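Local structure of 373aa long hypothetical citrate synthase (Sulfolobus tokodaii, 1VGP) at residues V12-I17 and A341-Y346; I94-V99 and F124-V128; K116-L120 and L199-I203; E221-M225 and R248-F252; L267-A271 and F312-V316. The protein is a hypothetical member of the citrate synthase family, with a largely helical fold and an assembly of two copies of the chain. One frame throughout, in Å; residues are numbered along the deposited sequence.

How the contacts relate
Contact 1 starts near the N terminus. It brings strand 11-15 back to the end of helix 327-346, closing a loop of 323 residues, in which the other four contacts nest. Contacts 2 and 3 share helix 113-135. Their segments alternate along the chain, so they cross, touching through Val99, Phe124, Leu120, Tyr200 and Ile203. Contact 3 touches contact 1 through Ile343. Contacts 4 and 5 follow in series and touch where Ala222 and Leu223 meet Ser314. Contact 4 ties helix 221-228 to the loop before helix 262-278; contact 5 ties that helix to helix 309-319. Both lie across the chain's centre from contacts 1 and 3. Contacts 1 to 3 also reach the second subunit.

Contact 1: V12-I17 and A341-Y346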
# COMPACT_ATOMS: atom_id res chain seq x y z
N VAL A 12 -3.34 -18.06 0.34
CA VAL A 12 -3.65 -17.11 -0.72
C VAL A 12 -2.78 -17.32 -1.95
O VAL A 12 -2.99 -16.70 -2.98
CB VAL A 12 -3.50 -15.64 -0.24
CG1 VAL A 12 -4.57 -15.33 0.80
CG2 VAL A 12 -2.10 -15.40 0.31
N LYS A 13 -1.80 -18.22 -1.85
CA LYS A 13 -1.08 -18.65 -3.03
C LYS A 13 -0.29 -19.91 -2.78
O LYS A 13 0.00 -20.26 -1.64
CB LYS A 13 -0.14 -17.54 -3.51
CG LYS A 13 1.05 -17.27 -2.60
CD LYS A 13 1.87 -16.12 -3.16
CE LYS A 13 3.29 -16.55 -3.45
NZ LYS A 13 3.88 -15.76 -4.56
N GLU A 14 0.06 -20.61 -3.86
CA GLU A 14 1.13 -21.59 -3.83
C GLU A 14 2.44 -20.85 -4.08
O GLU A 14 2.44 -19.79 -4.70
CB GLU A 14 0.93 -22.66 -4.90
CG GLU A 14 -0.31 -23.49 -4.71
CD GLU A 14 -0.47 -24.54 -5.79
OE1 GLU A 14 -0.33 -24.20 -6.99
OE2 GLU A 14 -0.73 -25.71 -5.43
N THR A 15 3.54 -21.42 -3.61
CA THR A 15 4.82 -20.78 -3.77
C THR A 15 5.96 -21.78 -3.90
O THR A 15 5.86 -22.91 -3.45
CB THR A 15 5.10 -19.85 -2.59
OG1 THR A 15 6.25 -19.05 -2.88
CG2 THR A 15 5.35 -20.67 -1.33
N GLU A 16 7.05 -21.34 -4.53
CA GLU A 16 8.23 -22.17 -4.65
C GLU A 16 9.43 -21.46 -4.05
O GLU A 16 10.53 -21.99 -4.03
CB GLU A 16 8.51 -22.48 -6.11
CG GLU A 16 7.32 -23.08 -6.84
CD GLU A 16 7.75 -24.01 -7.95
OE1 GLU A 16 8.28 -25.09 -7.64
OE2 GLU A 16 7.56 -23.64 -9.13
N ILE A 17 9.19 -20.25 -3.54
CA ILE A 17 10.27 -19.36 -3.13
C ILE A 17 10.90 -19.71 -1.78
O ILE A 17 12.09 -20.00 -1.70
CB ILE A 17 9.77 -17.91 -3.09
CG1 ILE A 17 9.29 -17.51 -4.48
CG2 ILE A 17 10.89 -16.99 -2.60
CD1 ILE A 17 8.34 -16.34 -4.47
N ALA A 341 10.00 -10.89 -5.81
CA ALA A 341 9.93 -12.31 -6.18
C ALA A 341 8.50 -12.82 -6.13
O ALA A 341 8.03 -13.45 -7.08
CB ALA A 341 10.81 -13.14 -5.24
N HIS A 342 7.82 -12.56 -5.02
CA HIS A 342 6.47 -13.06 -4.83
C HIS A 342 5.51 -12.49 -5.86
O HIS A 342 4.67 -13.22 -6.39
CB HIS A 342 5.98 -12.73 -3.41
CG HIS A 342 6.44 -13.72 -2.39
ND1 HIS A 342 5.87 -14.97 -2.27
CD2 HIS A 342 7.46 -13.68 -1.51
CE1 HIS A 342 6.53 -15.66 -1.36
NE2 HIS A 342 7.50 -14.91 -0.88
N ILE A 343 5.66 -11.19 -6.14
CA ILE A 343 4.86 -10.52 -7.16
C ILE A 343 5.10 -11.17 -8.53
O ILE A 343 4.15 -11.47 -9.26
CB ILE A 343 5.23 -9.02 -7.21
CG1 ILE A 343 4.75 -8.32 -5.94
CG2 ILE A 343 4.64 -8.37 -8.45
CD1 ILE A 343 5.26 -6.91 -5.76
N MET A 344 6.37 -11.39 -8.86
CA MET A 344 6.72 -12.09 -10.09
C MET A 344 6.02 -13.44 -10.13
O MET A 344 5.42 -13.80 -11.14
CB MET A 344 8.24 -12.28 -10.17
CG MET A 344 8.96 -11.21 -10.97
SD MET A 344 10.75 -11.17 -10.65
CE MET A 344 11.33 -12.48 -11.68
N GLU A 345 6.09 -14.17 -9.03
CA GLU A 345 5.51 -15.50 -8.95
C GLU A 345 3.98 -15.46 -8.99
O GLU A 345 3.35 -16.30 -9.63
CB GLU A 345 5.97 -16.19 -7.67
CG GLU A 345 5.44 -17.60 -7.50
CD GLU A 345 5.91 -18.25 -6.22
OE1 GLU A 345 5.51 -17.77 -5.14
OE2 GLU A 345 6.70 -19.23 -6.30
N TYR A 346 3.40 -14.49 -8.30
CA TYR A 346 1.95 -14.42 -8.17
C TYR A 346 1.28 -14.08 -9.50
O TYR A 346 0.19 -14.57 -9.80
CB TYR A 346 1.55 -13.38 -7.12
CG TYR A 346 0.08 -13.37 -6.82
CD1 TYR A 346 -0.45 -14.22 -5.86
CD2 TYR A 346 -0.80 -12.54 -7.54
CE1 TYR A 346 -1.82 -14.26 -5.61
CE2 TYR A 346 -2.17 -12.57 -7.30
CZ TYR A 346 -2.68 -13.43 -6.34
OH TYR A 346 -4.04 -13.49 -6.10
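Glu345, in the last turn of helix 327-346, meets three donors of segment 12-17 with its carboxylate. Its CG is anti to the backbone N (chi1 -179°), and the extended chain carries the carboxylate up to the strand. Both oxygens are satisfied there. OE1 accepts twice: Lys13 NZ makes a salt bridge to Glu345 OE1 at 2.7 Å on the anti lone pair, and Thr15 OG1 donates to Glu345 OE1 on the syn lone pair, also at 2.7 Å. Glu345 OE2 receives the backbone N of Glu16 at 2.8 Å, with the donor on the syn side and 22° out of the carboxylate plane. The Thr15 hydroxyl works both ways. It gives to Glu345 and accepts from the backbone N of Ile17, where OG1 and N are 3.2 Å apart in a nearly straight bond (170°). This is an ST turn, and it marks the bend where strand 11-15 ends. Lys13, Glu14 and Thr15 also pair in parallel with a strand of the second subunit, so the contact binds a strand of the dimer interface to a long helix. Lys13 NZ has a further, weak bond to His342 ND1 at 3.1 Å, from the edge of the ring. The other ring nitrogen, NE2, is bonded to Asp179. Ile17 CD1 sits over one face of His342, 3.6 Å from the ring centroid, in a CH-pi contact. Lys13 CD passes the edge of the Tyr346 ring, 4.0 Å from Tyr346 CD1. The Tyr346 hydroxyl is held by the carbonyl of Lys351.

Contact 2: I94-V99 and F124-V128; sequences ILRTAV and FPTIV
Leu95 and Ile127 form the centre of a contact made wholly of apolar side chains. No hydrogen bond joins the two segments. The aliphatic contacts gather round Ile127, which points at helix 91-105. With CG1 beside the backbone N (chi1 -62°) and chi2 extended (174°), CD1 and CG2 reach different partners. Ile127 CG2 touches Leu95 CD1 at 3.6 Å, and the two side chains cross at about a right angle. Ile127 CD1 meets Ala98 CB, also at 3.6 Å. Ile94 and Val128 add fringe contacts: Ile94 CG2 lies 4.3 Å from Ile127 CG2, and Val128 CG2 lies 4.1 Å from Leu95 CD1. The two helices run closer to antiparallel than parallel, with 126° between their segments and the axes 10.2 Å apart. Helix 113-135 is kinked here, at Pro125 and Thr126, whose backbone N atoms have no bond to the preceding turn. The pair belongs to the helical body of the citrate synthase fold. The aromatic contacts involve Phe124, whose ring is approached obliquely by two aliphatic groups. Leu95 CD2 is 3.6 Å from Phe124 CE1, and Val99 CG2 is 3.9 Å from Phe124 CZ. The ring also packs on Ile203 of helix 199-210. Arg96 and Thr97 take no part here: Arg96 NE and Thr97 OG1 are both hydrogen-bonded to Ser100 OG of the second subunit.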
# COMPACT_ATOMS: atom_id res chain seq x y z
N ILE A 94 10.36 7.97 4.96
CA ILE A 94 11.26 8.46 3.93
C ILE A 94 11.30 7.44 2.80
O ILE A 94 11.13 7.79 1.63
CB ILE A 94 12.70 8.67 4.48
CG1 ILE A 94 12.71 9.83 5.47
CG2 ILE A 94 13.66 8.98 3.33
CD1 ILE A 94 12.11 11.12 4.90
N LEU A 95 11.50 6.18 3.17
CA LEU A 95 11.64 5.11 2.20
C LEU A 95 10.36 4.97 1.35
O LEU A 95 10.42 4.82 0.13
CB LEU A 95 11.94 3.80 2.94
CG LEU A 95 12.54 2.67 2.11
CD1 LEU A 95 13.80 3.16 1.40
CD2 LEU A 95 12.87 1.49 3.02
N ARG A 96 9.22 5.03 2.02
CA ARG A 96 7.92 4.95 1.36
C ARG A 96 7.77 6.04 0.31
O ARG A 96 7.43 5.77 -0.85
CB ARG A 96 6.81 5.10 2.40
CG ARG A 96 5.41 4.86 1.87
CD ARG A 96 4.39 5.20 2.95
NE ARG A 96 4.51 6.59 3.34
CZ ARG A 96 4.12 7.07 4.52
NH1 ARG A 96 3.65 6.26 5.45
NH2 ARG A 96 4.20 8.37 4.77
N THR A 97 8.03 7.27 0.71
CA THR A 97 7.88 8.41 -0.17
C THR A 97 8.88 8.33 -1.34
O THR A 97 8.52 8.57 -2.51
CB THR A 97 8.09 9.72 0.62
OG1 THR A 97 7.30 9.68 1.81
CG2 THR A 97 7.66 10.92 -0.20
N ALA A 98 10.13 7.99 -1.03
CA ALA A 98 11.16 7.96 -2.05
C ALA A 98 10.82 6.92 -3.13
O ALA A 98 10.97 7.18 -4.32
CB ALA A 98 12.49 7.64 -1.41
N VAL A 99 10.36 5.75 -2.70
CA VAL A 99 9.97 4.72 -3.66
C VAL A 99 8.80 5.22 -4.51
O VAL A 99 8.74 4.97 -5.71
CB VAL A 99 9.55 3.42 -2.92
CG1 VAL A 99 9.06 2.37 -3.93
CG2 VAL A 99 10.73 2.88 -2.12
N PHE A 124 17.37 0.98 -2.75
CA PHE A 124 16.94 1.04 -1.35
C PHE A 124 18.11 1.44 -0.46
O PHE A 124 18.01 2.39 0.32
CB PHE A 124 16.38 -0.31 -0.89
CG PHE A 124 14.88 -0.42 -1.00
CD1 PHE A 124 14.10 -0.47 0.14
CD2 PHE A 124 14.26 -0.46 -2.24
CE1 PHE A 124 12.71 -0.57 0.05
CE2 PHE A 124 12.87 -0.56 -2.35
CZ PHE A 124 12.09 -0.61 -1.20
N PRO A 125 19.24 0.73 -0.58
CA PRO A 125 20.38 1.10 0.28
C PRO A 125 20.85 2.55 0.09
O PRO A 125 21.22 3.21 1.06
CB PRO A 125 21.44 0.06 -0.08
CG PRO A 125 21.02 -0.50 -1.41
CD PRO A 125 19.53 -0.45 -1.40
N THR A 126 20.80 3.03 -1.15
CA THR A 126 21.15 4.41 -1.47
C THR A 126 20.22 5.41 -0.79
O THR A 126 20.66 6.42 -0.26
CB THR A 126 21.11 4.68 -2.99
OG1 THR A 126 21.65 3.56 -3.71
CG2 THR A 126 21.93 5.90 -3.34
N ILE A 127 18.91 5.12 -0.82
CA ILE A 127 17.94 5.94 -0.10
C ILE A 127 18.26 5.93 1.39
O ILE A 127 18.33 6.97 2.04
CB ILE A 127 16.50 5.42 -0.28
CG1 ILE A 127 16.10 5.48 -1.76
CG2 ILE A 127 15.54 6.23 0.57
CD1 ILE A 127 14.74 4.85 -2.05
N VAL A 128 18.47 4.73 1.93
CA VAL A 128 18.65 4.59 3.36
C VAL A 128 19.93 5.29 3.83
O VAL A 128 19.90 6.13 4.72
CB VAL A 128 18.66 3.09 3.77
CG1 VAL A 128 18.86 2.94 5.27
CG2 VAL A 128 17.35 2.44 3.35

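Contact 3: K116-L120 and L199-I203; sequences KGIKL and LYSSI
Tyr200 reaches across from helix 199-210 and is met by three side chains of helix 113-135. A chi1 of -60° turns its ring toward the other helix. Lys119 arrives at the ring edge, in its plane, and its NZ donates to Tyr200 OH at 3.0 Å. The lysine and the ring cross at about a right angle. The same hydroxyl is also bonded to Asp106. Lys116 crosses the ring at about a right angle too: its bent chain brings CD obliquely to 3.5 Å from Tyr200 CE1. Leu120 also comes obliquely, with CG 3.9 Å from Tyr200 CE2. The aliphatic pairs meet differently. Leu120 and Ile203 slide past each other in opposite directions, and Leu120 CD1 packs on Ile203 CG1. Lys116 and Leu199 pass in the same manner, while Leu199 CD2 rests 3.5 Å from the backbone N of Gly117. This is helix-helix packing within the helical citrate synthase fold, with the segments at 50° and their axes 11.1 Å apart. Helix 91-105 packs against both, where Val99 touches Leu120 and Ile203 and Leu102 touches Lys119 and Tyr200. Helix 327-346 packs on Leu199 and Ile203 through Ile343, Val336 and Trp339.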
# COMPACT_ATOMS: atom_id res chain seq x y z
N LYS A 116 12.78 -3.91 -13.77
CA LYS A 116 12.24 -2.88 -12.90
C LYS A 116 12.52 -3.24 -11.43
O LYS A 116 12.92 -2.40 -10.63
CB LYS A 116 10.73 -2.77 -13.14
CG LYS A 116 10.04 -1.54 -12.56
CD LYS A 116 10.44 -0.25 -13.27
CE LYS A 116 9.91 -0.19 -14.70
NZ LYS A 116 8.56 -0.79 -14.82
N GLY A 117 12.34 -4.52 -11.10
CA GLY A 117 12.66 -4.97 -9.75
C GLY A 117 14.12 -4.81 -9.33
O GLY A 117 14.38 -4.31 -8.24
N ILE A 118 15.05 -5.23 -10.18
CA ILE A 118 16.47 -5.07 -9.88
C ILE A 118 16.79 -3.64 -9.47
O ILE A 118 17.37 -3.39 -8.41
CB ILE A 118 17.36 -5.37 -11.10
CG1 ILE A 118 16.96 -6.68 -11.77
CG2 ILE A 118 18.82 -5.38 -10.67
CD1 ILE A 118 17.06 -7.88 -10.89
N LYS A 119 16.40 -2.70 -10.33
CA LYS A 119 16.76 -1.30 -10.13
C LYS A 119 16.19 -0.76 -8.82
O LYS A 119 16.89 -0.08 -8.06
CB LYS A 119 16.28 -0.46 -11.33
CG LYS A 119 14.77 -0.42 -11.53
CD LYS A 119 14.23 1.01 -11.66
CE LYS A 119 14.31 1.78 -10.32
NZ LYS A 119 13.89 3.22 -10.43
N LEU A 120 14.93 -1.06 -8.54
CA LEU A 120 14.33 -0.70 -7.26
C LEU A 120 15.16 -1.23 -6.10
O LEU A 120 15.50 -0.48 -5.17
CB LEU A 120 12.91 -1.26 -7.16
CG LEU A 120 11.80 -0.26 -6.85
CD1 LEU A 120 10.55 -1.03 -6.46
CD2 LEU A 120 12.23 0.70 -5.75
N LEU A 199 4.93 -1.64 -10.20
CA LEU A 199 5.80 -2.21 -9.17
C LEU A 199 6.01 -1.26 -8.01
O LEU A 199 5.99 -1.68 -6.86
CB LEU A 199 7.15 -2.59 -9.78
CG LEU A 199 8.01 -3.48 -8.88
CD1 LEU A 199 7.23 -4.71 -8.48
CD2 LEU A 199 9.29 -3.86 -9.61
N TYR A 200 6.22 0.02 -8.30
CA TYR A 200 6.51 0.99 -7.25
C TYR A 200 5.34 1.05 -6.29
O TYR A 200 5.53 1.11 -5.06
CB TYR A 200 6.78 2.37 -7.85
CG TYR A 200 7.95 2.38 -8.79
CD1 TYR A 200 7.79 2.07 -10.15
CD2 TYR A 200 9.24 2.61 -8.31
CE1 TYR A 200 8.89 1.99 -11.00
CE2 TYR A 200 10.35 2.52 -9.16
CZ TYR A 200 10.17 2.21 -10.50
OH TYR A 200 11.26 2.10 -11.33
N SER A 201 4.13 1.04 -6.84
CA SER A 201 2.93 1.04 -6.02
C SER A 201 2.97 -0.14 -5.04
O SER A 201 2.76 0.03 -3.84
CB SER A 201 1.70 0.96 -6.92
OG SER A 201 1.50 2.15 -7.65
N SER A 202 3.23 -1.33 -5.57
CA SER A 202 3.19 -2.54 -4.78
C SER A 202 4.18 -2.48 -3.63
O SER A 202 3.85 -2.85 -2.49
CB SER A 202 3.54 -3.74 -5.66
OG SER A 202 2.60 -3.88 -6.72
N ILE A 203 5.39 -2.01 -3.93
CA ILE A 203 6.46 -1.89 -2.95
C ILE A 203 6.17 -0.83 -1.90
O ILE A 203 6.55 -0.98 -0.74
CB ILE A 203 7.80 -1.57 -3.65
CG1 ILE A 203 8.12 -2.65 -4.69
CG2 ILE A 203 8.91 -1.46 -2.62
CD1 ILE A 203 7.98 -4.07 -4.17

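Contact 4: E221-M225 and R248-F252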
# COMPACT_ATOMS: atom_id res chain seq x y z
N GLU A 221 13.45 -4.07 20.01
CA GLU A 221 13.27 -3.68 21.40
C GLU A 221 14.31 -4.41 22.25
O GLU A 221 14.55 -4.05 23.40
CB GLU A 221 11.85 -4.04 21.86
CG GLU A 221 10.82 -2.95 21.61
CD GLU A 221 10.77 -1.93 22.74
OE1 GLU A 221 10.33 -0.78 22.49
OE2 GLU A 221 11.16 -2.28 23.87
N ALA A 222 14.92 -5.42 21.64
CA ALA A 222 15.95 -6.23 22.28
C ALA A 222 17.20 -5.44 22.64
O ALA A 222 17.77 -5.63 23.72
CB ALA A 222 16.33 -7.40 21.38
N LEU A 223 17.63 -4.57 21.73
CA LEU A 223 18.76 -3.68 21.99
C LEU A 223 18.47 -2.81 23.20
O LEU A 223 19.33 -2.58 24.05
CB LEU A 223 19.03 -2.78 20.78
CG LEU A 223 20.48 -2.44 20.41
CD1 LEU A 223 20.51 -1.04 19.84
CD2 LEU A 223 21.39 -2.55 21.62
N LYS A 224 17.23 -2.32 23.27
CA LYS A 224 16.77 -1.47 24.36
C LYS A 224 16.85 -2.24 25.68
O LYS A 224 17.31 -1.71 26.69
CB LYS A 224 15.32 -1.02 24.11
CG LYS A 224 14.73 -0.18 25.24
CD LYS A 224 13.19 -0.17 25.21
CE LYS A 224 12.59 -0.08 26.63
NZ LYS A 224 12.49 -1.42 27.32
N MET A 225 16.39 -3.49 25.65
CA MET A 225 16.46 -4.34 26.82
C MET A 225 17.89 -4.56 27.30
O MET A 225 18.18 -4.40 28.49
CB MET A 225 15.81 -5.69 26.52
CG MET A 225 15.82 -6.65 27.69
SD MET A 225 15.28 -8.29 27.20
CE MET A 225 16.73 -8.90 26.41
N ARG A 248 6.73 -10.12 28.10
CA ARG A 248 7.52 -10.75 27.03
C ARG A 248 9.04 -10.55 27.21
O ARG A 248 9.48 -9.58 27.83
CB ARG A 248 7.07 -10.19 25.68
CG ARG A 248 7.47 -11.04 24.47
CD ARG A 248 6.68 -12.36 24.41
NE ARG A 248 7.01 -13.28 25.51
CZ ARG A 248 7.89 -14.28 25.43
NH1 ARG A 248 8.50 -14.54 24.28
NH2 ARG A 248 8.16 -15.01 26.51
N ILE A 249 9.83 -11.47 26.67
CA ILE A 249 11.27 -11.28 26.58
C ILE A 249 11.63 -10.96 25.14
O ILE A 249 11.53 -11.81 24.28
CB ILE A 249 12.04 -12.54 27.00
CG1 ILE A 249 11.70 -12.90 28.46
CG2 ILE A 249 13.54 -12.31 26.85
CD1 ILE A 249 12.11 -11.85 29.49
N MET A 250 12.05 -9.72 24.90
CA MET A 250 12.34 -9.24 23.55
C MET A 250 13.35 -10.13 22.85
O MET A 250 14.36 -10.53 23.44
CB MET A 250 12.88 -7.81 23.60
CG MET A 250 12.08 -6.89 24.51
SD MET A 250 10.33 -6.84 24.04
CE MET A 250 9.90 -5.20 24.65
N GLY A 251 13.06 -10.45 21.59
CA GLY A 251 13.95 -11.30 20.82
C GLY A 251 13.73 -12.78 21.08
O GLY A 251 14.54 -13.61 20.67
N PHE A 252 12.64 -13.11 21.76
CA PHE A 252 12.30 -14.50 21.98
C PHE A 252 10.94 -14.82 21.39
O PHE A 252 10.16 -13.92 21.11
CB PHE A 252 12.29 -14.82 23.47
CG PHE A 252 13.60 -15.32 23.99
CD1 PHE A 252 13.77 -16.66 24.32
CD2 PHE A 252 14.67 -14.44 24.17
CE1 PHE A 252 14.99 -17.12 24.84
CE2 PHE A 252 15.89 -14.89 24.69
CZ PHE A 252 16.06 -16.23 25.02
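Met250 packs on Glu221 and Ala222 of segment 221-225. The close packing is at its base. Met250 CB lies 3.7 Å from Ala222 CA and 4.1 Å from Ala222 CB, and the two backbones come together here, with the CA atoms 4.9 Å apart. Deeper in, the fit is looser. Met225 SD is 4.4 Å from Ile249 CG2 and equally far from Met250 CB, but this part is buried, and Tyr238 of helix 235-244 and Val292 of helix 281-300 also pack on Met225. Met250 stands at the second position of a type II beta turn from Ile249 to Phe252. The third position is Gly251, whose positive phi (83°) is the usual one for glycine in such a turn. The turn is closed by a weak bond from Phe252 N to Ile249 O at 3.0 Å. It lies in the loop before helix 262-278, probably within the small domain of the citrate synthase fold. On the partly exposed side Met250 and Glu221 stay in contact. Met250 bends at chi2 (-56°) and runs beside Glu221, both side chains pointing the same way. Its CE comes 3.6 Å from Glu221 CB and also borders the carboxylate. Lys224, which is exposed, makes a long ion pair with Glu221 and a salt bridge with Glu228.

Contact 5: L267-A271 and F312-V316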
# COMPACT_ATOMS: atom_id res chain seq x y z
N LEU A 267 23.22 -15.65 12.69
CA LEU A 267 23.56 -14.26 12.94
C LEU A 267 24.35 -14.10 14.25
O LEU A 267 25.13 -13.15 14.39
CB LEU A 267 22.30 -13.40 12.99
CG LEU A 267 22.51 -11.89 12.85
CD1 LEU A 267 23.31 -11.59 11.60
CD2 LEU A 267 21.19 -11.19 12.80
N LYS A 268 24.15 -15.02 15.19
CA LYS A 268 24.82 -14.93 16.48
C LYS A 268 26.34 -14.87 16.34
O LYS A 268 27.01 -14.20 17.13
CB LYS A 268 24.45 -16.13 17.36
CG LYS A 268 25.20 -16.17 18.67
CD LYS A 268 24.73 -17.31 19.56
CE LYS A 268 25.57 -17.38 20.82
NZ LYS A 268 25.16 -18.53 21.66
N GLN A 269 26.87 -15.58 15.36
CA GLN A 269 28.32 -15.64 15.21
C GLN A 269 28.87 -14.26 14.88
O GLN A 269 29.95 -13.90 15.32
CB GLN A 269 28.71 -16.66 14.13
CG GLN A 269 28.32 -16.22 12.71
CD GLN A 269 28.71 -17.23 11.63
OE1 GLN A 269 29.90 -17.34 11.25
NE2 GLN A 269 27.72 -17.96 11.12
N TYR A 270 28.11 -13.49 14.10
CA TYR A 270 28.55 -12.16 13.67
C TYR A 270 28.29 -11.09 14.73
O TYR A 270 29.06 -10.13 14.86
CB TYR A 270 27.87 -11.75 12.36
CG TYR A 270 28.22 -12.65 11.19
CD1 TYR A 270 27.34 -13.65 10.76
CD2 TYR A 270 29.46 -12.55 10.56
CE1 TYR A 270 27.70 -14.52 9.74
CE2 TYR A 270 29.82 -13.43 9.53
CZ TYR A 270 28.94 -14.41 9.14
OH TYR A 270 29.30 -15.29 8.15
N ALA A 271 27.22 -11.26 15.49
CA ALA A 271 26.96 -10.39 16.63
C ALA A 271 28.17 -10.49 17.56
O ALA A 271 28.78 -9.50 17.93
CB ALA A 271 25.70 -10.84 17.35
N PHE A 312 19.56 -10.97 17.86
CA PHE A 312 20.92 -10.60 17.53
C PHE A 312 20.99 -9.52 16.47
O PHE A 312 21.96 -8.76 16.42
CB PHE A 312 21.71 -11.83 17.08
CG PHE A 312 21.93 -12.84 18.16
CD1 PHE A 312 21.30 -14.09 18.10
CD2 PHE A 312 22.78 -12.58 19.23
CE1 PHE A 312 21.51 -15.05 19.08
CE2 PHE A 312 22.99 -13.52 20.21
CZ PHE A 312 22.36 -14.77 20.14
N SER A 313 19.98 -9.43 15.62
CA SER A 313 20.04 -8.50 14.49
C SER A 313 20.17 -7.05 14.97
O SER A 313 20.75 -6.20 14.28
CB SER A 313 18.80 -8.66 13.59
OG SER A 313 17.68 -7.97 14.10
N SER A 314 19.66 -6.76 16.16
CA SER A 314 19.70 -5.40 16.68
C SER A 314 21.06 -5.03 17.29
O SER A 314 21.44 -3.86 17.33
CB SER A 314 18.59 -5.19 17.72
OG SER A 314 18.53 -6.26 18.63
N ILE A 315 21.79 -6.03 17.78
CA ILE A 315 23.18 -5.78 18.16
C ILE A 315 23.99 -5.51 16.90
O ILE A 315 24.77 -4.56 16.85
CB ILE A 315 23.78 -6.99 18.91
CG1 ILE A 315 23.24 -7.05 20.34
CG2 ILE A 315 25.30 -6.86 18.98
CD1 ILE A 315 23.68 -8.26 21.12
N VAL A 316 23.79 -6.35 15.89
CA VAL A 316 24.55 -6.25 14.65
C VAL A 316 24.33 -4.91 13.95
O VAL A 316 25.29 -4.18 13.67
CB VAL A 316 24.17 -7.40 13.68
CG1 VAL A 316 24.69 -7.10 12.27
CG2 VAL A 316 24.73 -8.72 14.21
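Segments 267-271 and 312-316 lie side by side and run roughly the same way, at 35° to each other and with their axes 8.9 Å apart. The backbones come near at two points a turn apart: Lys268 CA is 5.9 Å from Phe312 CA, and Ala271 CA is 5.2 Å from Val316 CA. The small side chain of Ala271 is consistent with the close approach to Val316. Its CB packs against Phe312 CD2 and Val316 CG2, each 3.9 Å away, and more loosely against Ile315. The pair joins helices 262-278 and 309-319 in the helical citrate synthase fold, and helix 281-300 borders both through Tyr286, Ala289 and Glu293. Lys268 lies over one face of the Phe312 ring. Its CB is 3.7 Å from the ring centroid and 17° off the normal, a CH-pi contact. The lysine chain is fully extended from chi1 (175°) onward, which takes the methylenes past Phe312 CZ and leads NZ on to a salt bridge with Glu293. At the other flank Leu267 turns CD2 onto the backbone of Ser313, 3.4 Å from Ser313 CA. Leu267 CG meets Val316 CG2 at 4.1 Å, and Thr173 of helix 164-175 touches both of these side chains.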